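Local coordinates for SusD superfamily protein (Parabacteroides distasonis, PDB 3OTN) that probably binds carbohydrate or another nutrient at the outer membrane, at residues C42-Y50 / S76-Q84; Y198-L206 / D427-R435. All coordinates share one frame; numbering follows the deposited sequence. Where two conformers were deposited one is given.

Contact 1 of 2, residues C42-Y50 / S76-Q84. With ACT (acetate ion), chain E.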
loop_
_atom_site.group_PDB
_atom_site.type_symbol
_atom_site.label_atom_id
_atom_site.label_comp_id
_atom_site.label_asym_id
_atom_site.label_seq_id
_atom_site.Cartn_x
_atom_site.Cartn_y
_atom_site.Cartn_z
ATOM N N CYS A 42 -13.772 -7.987 6.456
ATOM C CA CYS A 42 -13.364 -6.561 6.500
ATOM C C CYS A 42 -11.882 -6.492 6.881
ATOM O O CYS A 42 -11.419 -7.180 7.783
ATOM C CB CYS A 42 -14.201 -5.784 7.533
ATOM S SG CYS A 42 -15.944 -5.640 7.043
ATOM N N ASN A 43 -11.151 -5.642 6.201
ATOM C CA ASN A 43 -9.700 -5.532 6.376
ATOM C C ASN A 43 -9.345 -4.135 5.995
ATOM O O ASN A 43 -9.972 -3.587 5.085
ATOM C CB ASN A 43 -9.002 -6.562 5.481
ATOM C CG ASN A 43 -7.461 -6.577 5.648
ATOM O OD1 ASN A 43 -6.788 -5.601 5.359
ATOM N ND2 ASN A 43 -6.913 -7.709 6.124
ATOM N N THR A 44 -8.320 -3.584 6.661
ATOM C CA THR A 44 -7.850 -2.230 6.427
ATOM C C THR A 44 -7.490 -1.958 4.955
ATOM O O THR A 44 -7.642 -0.809 4.480
ATOM C CB THR A 44 -6.650 -1.861 7.332
ATOM O OG1 THR A 44 -5.681 -2.926 7.271
ATOM C CG2 THR A 44 -7.098 -1.610 8.768
ATOM N N ILE A 45 -7.027 -2.982 4.236
ATOM C CA ILE A 45 -6.666 -2.804 2.823
ATOM C C ILE A 45 -7.820 -2.382 1.934
ATOM O O ILE A 45 -7.597 -1.779 0.878
ATOM C CB ILE A 45 -5.988 -4.036 2.167
ATOM C CG1 ILE A 45 -6.956 -5.220 1.979
ATOM C CG2 ILE A 45 -4.704 -4.423 2.929
ATOM C CD1 ILE A 45 -6.286 -6.402 1.223
ATOM N N LEU A 46 -9.049 -2.667 2.365
ATOM C CA LEU A 46 -10.212 -2.344 1.564
ATOM C C LEU A 46 -10.455 -0.854 1.421
ATOM O O LEU A 46 -11.006 -0.448 0.387
ATOM C CB LEU A 46 -11.478 -3.037 2.093
ATOM C CG LEU A 46 -11.521 -4.553 2.162
ATOM C CD1 LEU A 46 -12.765 -5.014 2.870
ATOM C CD2 LEU A 46 -11.401 -5.234 0.768
ATOM N N LEU A 47 -10.063 -0.053 2.421
ATOM C CA LEU A 47 -10.265 1.406 2.383
ATOM C C LEU A 47 -9.642 2.020 1.144
ATOM O O LEU A 47 -10.221 2.929 0.530
ATOM C CB LEU A 47 -9.663 2.110 3.626
ATOM C CG LEU A 47 -9.905 3.640 3.747
ATOM C CD1 LEU A 47 -11.402 3.989 3.863
ATOM C CD2 LEU A 47 -9.142 4.258 4.937
ATOM N N LEU A 48 -8.458 1.520 0.799
ATOM C CA LEU A 48 -7.668 2.040 -0.311
ATOM C C LEU A 48 -7.999 1.405 -1.654
ATOM O O LEU A 48 -7.445 1.811 -2.659
ATOM C CB LEU A 48 -6.181 1.898 -0.006
ATOM C CG LEU A 48 -5.671 2.485 1.324
ATOM C CD1 LEU A 48 -4.189 2.192 1.479
ATOM C CD2 LEU A 48 -5.936 3.972 1.439
ATOM N N GLU A 49 -8.891 0.420 -1.673
ATOM C CA GLU A 49 -9.372 -0.174 -2.922
ATOM C C GLU A 49 -10.797 0.162 -3.265
ATOM O O GLU A 49 -11.190 0.091 -4.442
ATOM C CB GLU A 49 -9.207 -1.694 -2.880
ATOM C CG GLU A 49 -7.721 -2.148 -2.676
ATOM C CD GLU A 49 -6.788 -1.680 -3.784
ATOM O OE1 GLU A 49 -7.211 -1.568 -4.965
ATOM O OE2 GLU A 49 -5.607 -1.427 -3.488
ATOM N N TYR A 50 -11.593 0.498 -2.264
ATOM C CA TYR A 50 -13.038 0.693 -2.522
ATOM C C TYR A 50 -13.423 1.955 -3.245
ATOM O O TYR A 50 -14.541 2.005 -3.783
ATOM C CB TYR A 50 -13.849 0.519 -1.250
ATOM C CG TYR A 50 -14.141 -0.909 -0.815
ATOM C CD1 TYR A 50 -13.922 -2.017 -1.640
ATOM C CD2 TYR A 50 -14.752 -1.135 0.416
ATOM C CE1 TYR A 50 -14.299 -3.291 -1.226
ATOM C CE2 TYR A 50 -15.096 -2.402 0.835
ATOM C CZ TYR A 50 -14.856 -3.476 0.015
ATOM O OH TYR A 50 -15.250 -4.723 0.467
ATOM N N SER A 76 -18.332 5.443 8.517
ATOM C CA SER A 76 -17.892 4.336 7.629
ATOM C C SER A 76 -16.811 3.446 8.262
ATOM O O SER A 76 -16.095 3.834 9.183
ATOM C CB SER A 76 -17.450 4.879 6.277
ATOM O OG SER A 76 -18.601 5.408 5.588
ATOM N N LEU A 77 -16.729 2.222 7.785
ATOM C CA LEU A 77 -15.720 1.291 8.234
ATOM C C LEU A 77 -14.298 1.703 7.859
ATOM O O LEU A 77 -14.071 2.589 7.013
ATOM C CB LEU A 77 -16.039 -0.106 7.676
ATOM C CG LEU A 77 -17.357 -0.753 8.115
ATOM C CD1 LEU A 77 -17.536 -2.089 7.438
ATOM C CD2 LEU A 77 -17.414 -0.888 9.641
ATOM N N TYR A 78 -13.340 1.032 8.499
ATOM C CA TYR A 78 -11.891 1.129 8.237
ATOM C C TYR A 78 -11.206 2.371 8.752
ATOM O O TYR A 78 -10.080 2.288 9.234
ATOM C CB TYR A 78 -11.558 0.911 6.746
ATOM C CG TYR A 78 -12.412 -0.145 6.115
ATOM C CD1 TYR A 78 -12.431 -1.421 6.641
ATOM C CD2 TYR A 78 -13.274 0.141 5.045
ATOM C CE1 TYR A 78 -13.247 -2.401 6.132
ATOM C CE2 TYR A 78 -14.119 -0.872 4.499
ATOM C CZ TYR A 78 -14.083 -2.147 5.062
ATOM O OH TYR A 78 -14.884 -3.192 4.601
ATOM N N ILE A 79 -11.832 3.540 8.593
ATOM C CA ILE A 79 -11.211 4.788 8.951
ATOM C C ILE A 79 -10.806 4.832 10.456
ATOM O O ILE A 79 -9.764 5.383 10.791
ATOM C CB ILE A 79 -12.053 6.045 8.528
ATOM C CG1 ILE A 79 -13.426 6.056 9.216
ATOM C CG2 ILE A 79 -12.176 6.138 6.969
ATOM C CD1 ILE A 79 -14.288 7.224 8.851
ATOM N N GLU A 80 -11.603 4.253 11.349
ATOM C CA GLU A 80 -11.249 4.203 12.776
ATOM C C GLU A 80 -9.965 3.427 13.010
ATOM O O GLU A 80 -9.120 3.838 13.799
ATOM C CB GLU A 80 -12.362 3.549 13.613
ATOM C CG GLU A 80 -13.436 4.493 13.972
ATOM C CD GLU A 80 -14.616 3.823 14.634
ATOM O OE1 GLU A 80 -15.316 3.016 13.967
ATOM O OE2 GLU A 80 -14.860 4.163 15.804
ATOM N N ASP A 81 -9.846 2.284 12.335
ATOM C CA ASP A 81 -8.696 1.382 12.511
ATOM C C ASP A 81 -7.421 2.067 12.025
ATOM O O ASP A 81 -6.384 1.998 12.674
ATOM C CB ASP A 81 -8.923 0.074 11.734
ATOM C CG ASP A 81 -10.259 -0.579 12.091
ATOM O OD1 ASP A 81 -10.280 -1.340 13.062
ATOM O OD2 ASP A 81 -11.290 -0.258 11.460
ATOM N N TRP A 82 -7.533 2.731 10.881
ATOM C CA TRP A 82 -6.407 3.420 10.303
ATOM C C TRP A 82 -5.949 4.558 11.193
ATOM O O TRP A 82 -4.755 4.679 11.433
ATOM C CB TRP A 82 -6.691 3.944 8.901
ATOM C CG TRP A 82 -6.521 2.954 7.808
ATOM C CD1 TRP A 82 -7.500 2.227 7.192
ATOM C CD2 TRP A 82 -5.306 2.620 7.153
ATOM N NE1 TRP A 82 -6.964 1.435 6.204
ATOM C CE2 TRP A 82 -5.611 1.656 6.163
ATOM C CE3 TRP A 82 -3.987 3.021 7.315
ATOM C CZ2 TRP A 82 -4.637 1.112 5.318
ATOM C CZ3 TRP A 82 -3.007 2.458 6.488
ATOM C CH2 TRP A 82 -3.351 1.535 5.483
ATOM N N TRP A 83 -6.887 5.362 11.696
ATOM C CA TRP A 83 -6.523 6.483 12.577
ATOM C C TRP A 83 -5.912 6.017 13.908
ATOM O O TRP A 83 -4.861 6.453 14.286
ATOM C CB TRP A 83 -7.758 7.335 12.871
ATOM C CG TRP A 83 -7.497 8.573 13.648
ATOM C CD1 TRP A 83 -7.418 8.695 15.003
ATOM C CD2 TRP A 83 -7.331 9.870 13.116
ATOM N NE1 TRP A 83 -7.194 10.005 15.357
ATOM C CE2 TRP A 83 -7.120 10.756 14.215
ATOM C CE3 TRP A 83 -7.304 10.389 11.814
ATOM C CZ2 TRP A 83 -6.909 12.127 14.039
ATOM C CZ3 TRP A 83 -7.086 11.769 11.637
ATOM C CH2 TRP A 83 -6.908 12.617 12.750
ATOM N N GLN A 84 -6.607 5.145 14.603
ATOM C CA GLN A 84 -6.178 4.698 15.930
ATOM C C GLN A 84 -4.846 3.950 15.880
ATOM O O GLN A 84 -3.972 4.203 16.721
ATOM C CB GLN A 84 -7.244 3.824 16.579
ATOM C CG GLN A 84 -8.519 4.551 16.884
ATOM C CD GLN A 84 -9.624 3.651 17.446
ATOM O OE1 GLN A 84 -9.433 2.449 17.661
ATOM N NE2 GLN A 84 -10.784 4.249 17.701
HETATM C C ACT E . -5.074 11.655 17.742
HETATM O O ACT E . -6.219 11.994 17.341
HETATM O OXT ACT E . -4.933 10.738 18.613
HETATM C CH3 ACT E . -3.886 12.329 17.184
#
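The ring of Tyr-78 lies between Leu-46 CB on one face and Leu-77 CB, from its own segment, over the centre of the other. Cys-42 CB sits at the ring edge, 3.8 Å from Tyr-78 CE1, while Cys-42 SG makes an oblique sulfur-aromatic contact. The indole of Trp-82 takes Thr-44 CG2 over the face of its five-membered ring, a CH-pi contact with the methyl 4.3 Å from the centroid. At the indole edge, Trp-82 NE1 donates to Thr-44 O over 2.9 Å, with the oxygen nearly in the ring plane. That carbonyl also accepts from Leu-47 N, and the two donors arrive from opposite faces of its plane. Leu-47 fills the angle between the two aromatic side chains: CB packs 3.8 Å from Tyr-78 CB, and CG, turned anti to the backbone N (chi1 -176°), carries CD2 to 3.5 Å from Trp-82 CD1 and CD1 to Ile-79 CG2. Tyr-78 OH is anchored by a hydrogen bond to Ser-62 O, and Ile-132 of helix 108-133 touches both Leu-47 and Trp-82. Upstream, Asn-43 OD1 accepts from Ile-45 N in an Asx turn. The contact thus packs the Asx turn and the helical turn it leads into against the N-terminal end of helix 79-100, with Tyr-78 as N-cap residue, in the buried interior of the helix-rich SusD fold.

Contact 2 of 2, residues Y198-L206 / D427-R435. With ACT (acetate ion), chain I.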
loop_
_atom_site.group_PDB
_atom_site.type_symbol
_atom_site.label_atom_id
_atom_site.label_comp_id
_atom_site.label_asym_id
_atom_site.label_seq_id
_atom_site.Cartn_x
_atom_site.Cartn_y
_atom_site.Cartn_z
ATOM N N TYR A 198 8.546 12.529 -1.712
ATOM C CA TYR A 198 8.852 13.642 -2.588
ATOM C C TYR A 198 8.034 13.679 -3.886
ATOM O O TYR A 198 7.625 14.752 -4.320
ATOM C CB TYR A 198 10.339 13.611 -2.913
ATOM C CG TYR A 198 11.254 14.149 -1.840
ATOM C CD1 TYR A 198 10.938 15.319 -1.114
ATOM C CD2 TYR A 198 12.511 13.602 -1.655
ATOM C CE1 TYR A 198 11.824 15.868 -0.202
ATOM C CE2 TYR A 198 13.405 14.151 -0.728
ATOM C CZ TYR A 198 13.070 15.270 -0.007
ATOM O OH TYR A 198 13.996 15.828 0.882
ATOM N N LEU A 199 7.776 12.506 -4.486
ATOM C CA LEU A 199 6.905 12.418 -5.651
ATOM C C LEU A 199 5.501 12.939 -5.322
ATOM O O LEU A 199 4.922 13.702 -6.106
ATOM C CB LEU A 199 6.819 10.974 -6.167
ATOM C CG LEU A 199 5.899 10.680 -7.354
ATOM C CD1 LEU A 199 6.271 11.519 -8.568
ATOM C CD2 LEU A 199 5.896 9.112 -7.636
ATOM N N THR A 200 4.975 12.551 -4.162
ATOM C CA THR A 200 3.644 12.978 -3.694
ATOM C C THR A 200 3.621 14.461 -3.363
ATOM O O THR A 200 2.674 15.165 -3.727
ATOM C CB THR A 200 3.176 12.132 -2.473
ATOM O OG1 THR A 200 3.256 10.738 -2.806
ATOM C CG2 THR A 200 1.716 12.441 -2.069
ATOM N N TYR A 201 4.667 14.938 -2.687
ATOM C CA TYR A 201 4.823 16.367 -2.362
ATOM C C TYR A 201 4.771 17.244 -3.595
ATOM O O TYR A 201 4.211 18.337 -3.556
ATOM C CB TYR A 201 6.142 16.578 -1.625
ATOM C CG TYR A 201 6.283 17.845 -0.814
ATOM C CD1 TYR A 201 6.451 19.072 -1.431
ATOM C CD2 TYR A 201 6.319 17.808 0.573
ATOM C CE1 TYR A 201 6.622 20.228 -0.702
ATOM C CE2 TYR A 201 6.518 18.972 1.320
ATOM C CZ TYR A 201 6.663 20.178 0.674
ATOM O OH TYR A 201 6.862 21.341 1.364
ATOM N N ALA A 202 5.328 16.755 -4.701
ATOM C CA ALA A 202 5.276 17.461 -5.979
ATOM C C ALA A 202 3.881 17.433 -6.611
ATOM O O ALA A 202 3.531 18.334 -7.372
ATOM C CB ALA A 202 6.300 16.899 -6.965
ATOM N N GLY A 203 3.107 16.399 -6.306
ATOM C CA GLY A 203 1.730 16.263 -6.779
ATOM C C GLY A 203 0.746 16.899 -5.824
ATOM O O GLY A 203 1.112 17.725 -4.979
ATOM N N TYR A 204 -0.503 16.497 -5.935
ATOM C CA TYR A 204 -1.560 17.061 -5.086
ATOM C C TYR A 204 -1.625 16.359 -3.726
ATOM O O TYR A 204 -1.353 15.154 -3.643
ATOM C CB TYR A 204 -2.906 16.972 -5.781
ATOM C CG TYR A 204 -3.063 17.847 -7.023
ATOM C CD1 TYR A 204 -3.381 19.220 -6.925
ATOM C CD2 TYR A 204 -2.980 17.285 -8.303
ATOM C CE1 TYR A 204 -3.583 19.998 -8.077
ATOM C CE2 TYR A 204 -3.156 18.054 -9.446
ATOM C CZ TYR A 204 -3.444 19.394 -9.335
ATOM O OH TYR A 204 -3.624 20.096 -10.494
ATOM N N PRO A 205 -2.041 17.086 -2.667
ATOM C CA PRO A 205 -2.493 18.493 -2.677
ATOM C C PRO A 205 -1.401 19.582 -2.659
ATOM O O PRO A 205 -1.712 20.743 -2.970
ATOM C CB PRO A 205 -3.314 18.599 -1.378
ATOM C CG PRO A 205 -2.633 17.653 -0.454
ATOM C CD PRO A 205 -2.213 16.485 -1.328
ATOM N N LEU A 206 -0.167 19.258 -2.276
ATOM C CA LEU A 206 0.807 20.321 -1.951
ATOM C C LEU A 206 1.392 21.083 -3.162
ATOM O O LEU A 206 1.694 22.258 -3.049
ATOM C CB LEU A 206 1.939 19.799 -1.061
ATOM C CG LEU A 206 1.545 19.315 0.329
ATOM C CD1 LEU A 206 2.833 18.894 1.056
ATOM C CD2 LEU A 206 0.748 20.368 1.115
ATOM N N ASP A 427 -2.099 7.062 -6.072
ATOM C CA ASP A 427 -1.784 7.649 -7.407
ATOM C C ASP A 427 -2.887 8.622 -7.911
ATOM O O ASP A 427 -2.612 9.734 -8.386
ATOM C CB ASP A 427 -1.612 6.557 -8.467
ATOM C CG ASP A 427 -0.359 5.749 -8.306
ATOM O OD1 ASP A 427 0.511 6.027 -7.441
ATOM O OD2 ASP A 427 -0.229 4.798 -9.113
HETATM N N MSE A 428 -4.129 8.198 -7.780
HETATM C CA MSE A 428 -5.265 9.016 -8.173
HETATM C C MSE A 428 -5.305 10.351 -7.402
HETATM O O MSE A 428 -5.584 11.392 -7.986
HETATM C CB MSE A 428 -6.583 8.241 -8.022
HETATM C CG MSE A 428 -6.731 7.061 -8.973
HETATM SE SE MSE A 428 -8.347 6.050 -8.551
HETATM C CE MSE A 428 -8.418 4.760 -10.023
ATOM N N LEU A 429 -5.004 10.318 -6.110
ATOM C CA LEU A 429 -5.037 11.533 -5.288
ATOM C C LEU A 429 -3.896 12.508 -5.652
ATOM O O LEU A 429 -4.115 13.721 -5.712
ATOM C CB LEU A 429 -4.963 11.175 -3.803
ATOM C CG LEU A 429 -6.163 10.400 -3.210
ATOM C CD1 LEU A 429 -5.964 10.216 -1.705
ATOM C CD2 LEU A 429 -7.547 11.097 -3.505
ATOM N N ARG A 430 -2.693 11.996 -5.897
ATOM C CA ARG A 430 -1.558 12.872 -6.181
ATOM C C ARG A 430 -1.536 13.422 -7.607
ATOM O O ARG A 430 -0.981 14.498 -7.820
ATOM C CB ARG A 430 -0.207 12.233 -5.774
ATOM C CG ARG A 430 0.238 11.098 -6.614
ATOM C CD ARG A 430 1.541 10.499 -6.073
ATOM N NE ARG A 430 1.799 9.270 -6.797
ATOM C CZ ARG A 430 2.206 9.220 -8.070
ATOM N NH1 ARG A 430 2.479 10.339 -8.767
ATOM N NH2 ARG A 430 2.351 8.049 -8.648
ATOM N N THR A 431 -2.167 12.726 -8.556
ATOM C CA THR A 431 -2.294 13.222 -9.920
ATOM C C THR A 431 -3.634 13.941 -10.140
ATOM O O THR A 431 -3.744 14.734 -11.057
ATOM C CB THR A 431 -2.183 12.080 -10.956
ATOM O OG1 THR A 431 -3.254 11.131 -10.793
ATOM C CG2 THR A 431 -0.867 11.361 -10.821
ATOM N N ARG A 432 -4.643 13.651 -9.308
ATOM C CA ARG A 432 -6.060 14.047 -9.537
ATOM C C ARG A 432 -6.527 13.640 -10.943
ATOM O O ARG A 432 -7.252 14.377 -11.604
ATOM C CB ARG A 432 -6.310 15.533 -9.233
ATOM C CG ARG A 432 -6.255 15.768 -7.716
ATOM C CD ARG A 432 -6.604 17.141 -7.294
ATOM N NE ARG A 432 -6.312 17.305 -5.865
ATOM C CZ ARG A 432 -6.387 18.468 -5.224
ATOM N NH1 ARG A 432 -6.750 19.560 -5.874
ATOM N NH2 ARG A 432 -6.086 18.556 -3.934
ATOM N N LYS A 433 -6.096 12.445 -11.349
ATOM C CA LYS A 433 -6.491 11.822 -12.605
ATOM C C LYS A 433 -6.936 10.394 -12.328
ATOM O O LYS A 433 -6.342 9.697 -11.512
ATOM C CB LYS A 433 -5.344 11.813 -13.629
ATOM C CG LYS A 433 -4.815 13.194 -14.028
ATOM C CD LYS A 433 -5.657 13.867 -15.075
ATOM C CE LYS A 433 -5.021 15.186 -15.516
ATOM N NZ LYS A 433 -5.984 15.868 -16.411
ATOM N N ILE A 434 -7.974 9.960 -13.034
ATOM C CA ILE A 434 -8.477 8.587 -12.966
ATOM C C ILE A 434 -8.450 7.979 -14.387
ATOM O O ILE A 434 -8.978 8.575 -15.356
ATOM C CB ILE A 434 -9.911 8.591 -12.442
ATOM C CG1 ILE A 434 -9.902 8.874 -10.927
ATOM C CG2 ILE A 434 -10.629 7.271 -12.746
ATOM C CD1 ILE A 434 -11.313 9.040 -10.328
ATOM N N ARG A 435 -7.839 6.803 -14.510
ATOM C CA ARG A 435 -7.825 6.111 -15.787
ATOM C C ARG A 435 -9.231 5.556 -16.095
ATOM O O ARG A 435 -9.780 4.788 -15.325
ATOM C CB ARG A 435 -6.809 4.964 -15.780
ATOM C CG ARG A 435 -6.511 4.427 -17.157
ATOM C CD ARG A 435 -5.610 3.193 -17.109
ATOM N NE ARG A 435 -5.070 2.922 -18.432
ATOM C CZ ARG A 435 -5.696 2.267 -19.403
ATOM N NH1 ARG A 435 -6.930 1.760 -19.244
ATOM N NH2 ARG A 435 -5.073 2.109 -20.559
HETATM C C ACT I . -7.940 0.561 -22.957
HETATM O O ACT I . -7.446 0.386 -21.815
HETATM O OXT ACT I . -9.177 0.511 -22.998
HETATM C CH3 ACT I . -7.153 0.825 -24.211
HETATM O O HOH W 1 2.828 13.135 -7.888
#
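Arg-430 reaches from helix 424-431 across the end of helix 187-202. Its CB lies 3.8 Å from Tyr-204 O; CD passes 3.7 Å from Thr-200 OG1, itself hydrogen-bonded to Asp-196 O, and the extended chain carries the guanidinium on to Leu-199, whose CD2 covers the centre of one face, 3.7 Å from Arg-430 CZ. NH2 forms a salt bridge with Asp-427 OD1, which is tilted from the guanidinium plane; NH1 pairs with Glu-369 and, at the edge, donates to a water that in turn donates to Leu-199 O. These polar partners would fix the rotation of the buried group and probably balance its charge. Beyond the helix end, Tyr-204 N gives a nearly straight bond of 2.8 Å to Arg-430 O (174°). Arg-432 runs over one face of the Tyr-204 ring: CD makes a CH-pi contact 3.8 Å from the centroid, and the guanidinium, its plane 13° from that of the ring, continues past the ring edge and lies over Tyr-204 CB, with Arg-432 CZ 3.5 Å from Tyr-204 CD1. Two helix C-terminal ends are joined, the loop with cis Pro-205 leaving one and strand 433-435 following the other, within the SusD-family fold.

From the N terminus, the chain first meets contact 1, which closes a short loop: 25 residues, including helix 64-68, separate 42-50 from 76-84. Helix 79-100 then leads on through helices 108-133 and 156-172 to helix 187-202, whose end opens contact 2. There 220 residues intervene before 427-435 returns, so this contact closes a long loop. The two follow one another in series, neither nesting nor crossing, with centres about 21 Å apart and nearest atoms about 7 Å apart. Contact 1 is local to the N-terminal region, whereas contact 2 ties that region's helix 187-202 to helix 424-431 near the C terminus. Asn-422, just before helix 424-431, hydrogen-bonds to Ile-45 and Glu-49, so the chain leading to contact 2 passes beside contact 1.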